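Local coordinates for protein ATPase associated with various cellular activities, AAA_5 (Staphylothermus marinus, PDB 6N0S) that is an McrB restriction-system protein whose N-terminal EVE-like domain, crystallised here, resembles PUA-like RNA-binding proteins, while the full-length protein probably hydrolyses ATP, at residues I58-S63 / I156-W161. Residues are numbered along the deposited sequence; the frame is centred on the assembly and turned at random.
Sequences IHYIGS and ISHITW
Tyr60 and His158 meet because each carries its ring in an extended first torsion, CG opposite the backbone N in both, with chi1 at 171° for Tyr60. The two side chains cross at roughly a right angle, and the Tyr60 hydroxyl arrives at the imidazole edge, close to the ring plane: OH of Tyr60 lies 3.3 Å from NE2 of His158 and 3.4 Å from its CD2. The ring planes are inclined by 64°, an oblique pairing.

Trp161 supplies the second approach. The rim of its six-membered ring points at one face of Tyr60, with CZ3 of Trp161 4.2 Å above the Tyr60 ring plane and over its centre. Centroids 5.6 Å apart and planes at 75° define this as a T-shaped pair, in which the indole gives the edge and the phenol the face.

A short 3-10 turn at 158-160 separates His158 from Trp161, and the bond from Trp161 N to His158 O closes it. Ser157 O accepts from both Thr160 N and Thr160 OG1, the hydroxyl lying 2.9 Å from Ser157 O in the carbonyl plane. Ser157 O, just ahead of the turn, also stands 3.4 Å above one face of the Trp161 ring, displaced toward the rim, and His158 CA lies over the same face.

Beyond the two segments, Phe73 meets the Tyr60 ring and Tyr149 the His158 ring, and Trp161 also touches Ile16 and Phe73 on the two strands flanking 54-61. The arrangement is thus an aromatic cluster, packing the loop between strands 138-148 and 166-169 against the central strand of the five-stranded mixed sheet in this EVE-like, PUA-related domain.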
# COMPACT_ATOMS: atom_id res chain seq x y z
N ILE A 58 1.01 7.28 2.74
CA ILE A 58 2.39 7.15 3.21
C ILE A 58 2.79 5.69 3.17
O ILE A 58 2.03 4.81 3.59
CB ILE A 58 2.54 7.74 4.61
CG1 ILE A 58 2.27 9.25 4.58
CG2 ILE A 58 3.92 7.46 5.12
CD1 ILE A 58 2.39 9.87 5.98
N HIS A 59 4.00 5.42 2.69
CA HIS A 59 4.50 4.06 2.45
C HIS A 59 5.48 3.68 3.56
O HIS A 59 6.49 4.36 3.78
CB HIS A 59 5.14 3.96 1.06
CG HIS A 59 4.18 4.23 -0.05
ND1 HIS A 59 3.34 3.27 -0.56
CD2 HIS A 59 3.86 5.38 -0.70
CE1 HIS A 59 2.57 3.80 -1.50
NE2 HIS A 59 2.86 5.09 -1.59
N TYR A 60 5.16 2.60 4.25
CA TYR A 60 5.93 2.10 5.38
C TYR A 60 6.55 0.75 5.03
O TYR A 60 5.91 -0.09 4.38
CB TYR A 60 5.01 1.97 6.62
CG TYR A 60 5.64 1.26 7.80
CD1 TYR A 60 6.44 1.95 8.70
CD2 TYR A 60 5.41 -0.08 8.03
CE1 TYR A 60 7.00 1.32 9.78
CE2 TYR A 60 5.95 -0.72 9.12
CZ TYR A 60 6.77 -0.02 9.98
OH TYR A 60 7.33 -0.65 11.06
N ILE A 61 7.75 0.52 5.55
CA ILE A 61 8.53 -0.67 5.29
C ILE A 61 8.76 -1.34 6.63
O ILE A 61 9.32 -0.73 7.54
CB ILE A 61 9.87 -0.30 4.63
CG1 ILE A 61 9.64 0.59 3.41
CG2 ILE A 61 10.61 -1.50 4.25
CD1 ILE A 61 8.90 -0.04 2.26
N GLY A 62 8.34 -2.60 6.77
CA GLY A 62 8.65 -3.36 7.97
C GLY A 62 10.12 -3.83 8.00
O GLY A 62 10.83 -3.81 7.00
N SER A 63 10.56 -4.28 9.17
CA SER A 63 11.97 -4.65 9.34
C SER A 63 12.38 -5.78 8.39
O SER A 63 13.51 -5.78 7.88
CB SER A 63 12.24 -5.07 10.78
OG SER A 63 11.15 -5.80 11.31
N ILE A 156 1.94 7.70 16.30
CA ILE A 156 1.14 6.67 15.64
C ILE A 156 1.17 5.41 16.50
O ILE A 156 2.01 5.28 17.40
CB ILE A 156 1.61 6.40 14.20
CG1 ILE A 156 3.14 6.20 14.09
CG2 ILE A 156 1.21 7.57 13.28
CD1 ILE A 156 3.64 4.78 14.37
N SER A 157 0.28 4.46 16.23
CA SER A 157 0.17 3.28 17.07
C SER A 157 0.48 2.04 16.24
O SER A 157 -0.41 1.37 15.71
CB SER A 157 -1.22 3.20 17.72
OG SER A 157 -1.14 2.27 18.79
N HIS A 158 1.77 1.72 16.16
CA HIS A 158 2.23 0.59 15.38
C HIS A 158 1.63 -0.73 15.86
O HIS A 158 1.41 -1.64 15.06
CB HIS A 158 3.77 0.57 15.42
CG HIS A 158 4.40 -0.60 14.75
ND1 HIS A 158 4.59 -1.81 15.39
CD2 HIS A 158 4.96 -0.73 13.52
CE1 HIS A 158 5.19 -2.65 14.56
NE2 HIS A 158 5.44 -2.02 13.43
N ILE A 159 1.32 -0.85 17.16
CA ILE A 159 0.85 -2.14 17.67
C ILE A 159 -0.48 -2.53 17.03
O ILE A 159 -0.79 -3.73 16.92
CB ILE A 159 0.77 -2.08 19.21
CG1 ILE A 159 0.50 -3.46 19.80
CG2 ILE A 159 -0.30 -1.10 19.69
CD1 ILE A 159 1.53 -4.47 19.41
N THR A 160 -1.26 -1.56 16.55
CA THR A 160 -2.55 -1.88 15.93
C THR A 160 -2.41 -2.27 14.47
O THR A 160 -3.41 -2.69 13.88
CB THR A 160 -3.53 -0.70 16.06
OG1 THR A 160 -3.14 0.40 15.24
CG2 THR A 160 -3.62 -0.21 17.48
N TRP A 161 -1.20 -2.19 13.91
CA TRP A 161 -0.92 -2.47 12.52
C TRP A 161 -0.63 -3.93 12.25
O TRP A 161 -0.43 -4.32 11.09
CB TRP A 161 0.28 -1.61 12.06
CG TRP A 161 -0.02 -0.15 12.05
CD1 TRP A 161 -1.19 0.44 12.43
CD2 TRP A 161 0.85 0.91 11.64
NE1 TRP A 161 -1.11 1.80 12.26
CE2 TRP A 161 0.13 2.12 11.79
CE3 TRP A 161 2.16 0.97 11.16
CZ2 TRP A 161 0.67 3.36 11.49
CZ3 TRP A 161 2.70 2.20 10.85
CH2 TRP A 161 1.95 3.38 11.00